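Local structure of sarcoplasmic calcium-binding proteins II, V, VI, and VII (2SAS) at residues E80-M85 with P100-N105. The protein binds calcium ions through EF-hand loops and seems more abundant in fast-contracting muscles, a distribution from which no functional relationship can be established. Sequence-based numbering, arbitrary orientation.
With CA (calcium ion), chain C.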
# COMPACT_ATOMS: atom_id res chain seq x y z
N GLU A 80 18.71 0.81 -3.62
CA GLU A 80 19.71 1.86 -3.84
C GLU A 80 20.16 1.91 -5.28
O GLU A 80 20.20 3.02 -5.88
CB GLU A 80 20.95 1.65 -2.95
CG GLU A 80 20.58 1.45 -1.45
CD GLU A 80 20.13 0.04 -1.14
OE1 GLU A 80 20.41 -0.91 -1.86
OE2 GLU A 80 19.46 -0.08 -0.10
N GLU A 81 20.48 0.80 -5.94
CA GLU A 81 20.87 0.89 -7.36
C GLU A 81 19.69 1.29 -8.23
O GLU A 81 19.87 2.05 -9.21
CB GLU A 81 21.53 -0.34 -7.93
CG GLU A 81 22.49 -1.05 -6.94
CD GLU A 81 22.97 -2.37 -7.46
OE1 GLU A 81 22.36 -3.42 -7.30
OE2 GLU A 81 24.02 -2.25 -8.09
N TYR A 82 18.51 0.81 -7.88
CA TYR A 82 17.27 1.14 -8.58
C TYR A 82 16.97 2.64 -8.39
O TYR A 82 16.48 3.29 -9.36
CB TYR A 82 16.08 0.25 -8.14
CG TYR A 82 14.77 0.40 -8.86
CD1 TYR A 82 14.51 -0.12 -10.14
CD2 TYR A 82 13.77 1.19 -8.29
CE1 TYR A 82 13.29 0.11 -10.79
CE2 TYR A 82 12.55 1.39 -8.88
CZ TYR A 82 12.29 0.84 -10.16
OH TYR A 82 11.05 1.06 -10.73
N LEU A 83 17.27 3.16 -7.20
CA LEU A 83 17.03 4.63 -6.94
C LEU A 83 17.98 5.40 -7.86
O LEU A 83 17.60 6.25 -8.67
CB LEU A 83 17.24 4.88 -5.47
CG LEU A 83 16.33 5.80 -4.70
CD1 LEU A 83 17.02 6.31 -3.42
CD2 LEU A 83 15.86 7.03 -5.50
N ALA A 84 19.26 5.05 -7.77
CA ALA A 84 20.34 5.60 -8.60
C ALA A 84 19.97 5.61 -10.04
O ALA A 84 20.20 6.62 -10.72
CB ALA A 84 21.63 4.81 -8.39
N MET A 85 19.44 4.52 -10.58
CA MET A 85 19.02 4.43 -11.99
C MET A 85 17.96 5.51 -12.26
O MET A 85 18.03 6.24 -13.27
CB MET A 85 18.47 3.07 -12.36
CG MET A 85 17.87 3.09 -13.75
SD MET A 85 17.41 1.36 -14.20
CE MET A 85 16.14 1.16 -12.94
N PRO A 100 14.09 4.24 -20.05
CA PRO A 100 14.98 3.14 -20.44
C PRO A 100 14.09 2.06 -21.02
O PRO A 100 12.95 1.85 -20.57
CB PRO A 100 15.75 2.80 -19.20
CG PRO A 100 14.97 3.38 -18.04
CD PRO A 100 14.09 4.46 -18.62
N ALA A 101 14.64 1.37 -21.99
CA ALA A 101 13.99 0.29 -22.68
C ALA A 101 13.30 -0.74 -21.82
O ALA A 101 12.27 -1.22 -22.37
CB ALA A 101 14.97 -0.41 -23.62
N TRP A 102 13.79 -1.10 -20.65
CA TRP A 102 13.14 -2.15 -19.84
C TRP A 102 11.70 -1.70 -19.54
O TRP A 102 10.83 -2.55 -19.36
CB TRP A 102 13.91 -2.48 -18.55
CG TRP A 102 13.93 -1.41 -17.53
CD1 TRP A 102 14.84 -0.40 -17.42
CD2 TRP A 102 12.97 -1.17 -16.47
NE1 TRP A 102 14.54 0.44 -16.38
CE2 TRP A 102 13.40 -0.01 -15.78
CE3 TRP A 102 11.83 -1.85 -16.05
CZ2 TRP A 102 12.71 0.48 -14.69
CZ3 TRP A 102 11.13 -1.34 -14.98
CH2 TRP A 102 11.56 -0.20 -14.30
N CYS A 103 11.55 -0.38 -19.48
CA CYS A 103 10.25 0.27 -19.19
C CYS A 103 9.22 0.01 -20.29
O CYS A 103 8.03 -0.14 -20.01
CB CYS A 103 10.44 1.78 -19.04
SG CYS A 103 10.66 2.25 -17.33
N GLN A 104 9.72 -0.00 -21.50
CA GLN A 104 8.96 -0.27 -22.73
C GLN A 104 8.36 -1.67 -22.66
O GLN A 104 7.45 -1.99 -23.44
CB GLN A 104 9.82 -0.10 -23.98
CG GLN A 104 10.70 1.15 -24.02
CD GLN A 104 9.90 2.43 -23.86
OE1 GLN A 104 8.74 2.50 -24.28
NE2 GLN A 104 10.51 3.45 -23.25
N ASN A 105 8.85 -2.53 -21.77
CA ASN A 105 8.23 -3.86 -21.65
C ASN A 105 7.37 -3.91 -20.38
O ASN A 105 6.44 -4.74 -20.31
CB ASN A 105 9.18 -5.05 -21.69
CG ASN A 105 8.38 -6.36 -21.74
OD1 ASN A 105 7.98 -6.75 -22.85
ND2 ASN A 105 8.18 -7.05 -20.62
CA CA C . 23.74 -5.27 -7.61
O HOH W 1 23.54 -5.35 -5.33
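Trp102 reaches its indole across to helix 79-91 and is met there by two side chains, Met85 and Tyr82. The thioether of Met85 comes in obliquely at the NE1 corner: SD stands 3.7 Å from NE1 of Trp102 in a Met-aromatic contact. Met85 runs extended as far as SD and then bends (chi3 65°), which brings CE to 3.9 Å from CZ2 of Trp102. At the benzo end the two aromatic side chains cross at about a right angle, and CH2 of Trp102 sits at the edge of the phenol, near its plane, 3.9 Å from CE1 of Tyr82. Tyr82 OH is 3.8 Å from that same CH2 of Trp102, but its polar partner is Thr13, to which it hydrogen-bonds. One face of the indole takes Cys103 SG, 3.7 Å above the ring plane and offset toward the rim. With the indole cut back to an alanine, the Met85 methyl and the edge of Tyr82 would probably lose this partner, opening a gap beside helix 79-91. Further out, Trp86 meets Tyr82 edge-to-face, and Leu18 and Tyr165 also touch Trp102. Next to Tyr82, Glu81 turns to the calcium ion, bound by OE1 at 2.3 Å. The contact thus joins the exiting helix of the second EF-hand, whose Glu81 closes the calcium loop, to the segment leading into helix 103-114 of the third, within the buried core.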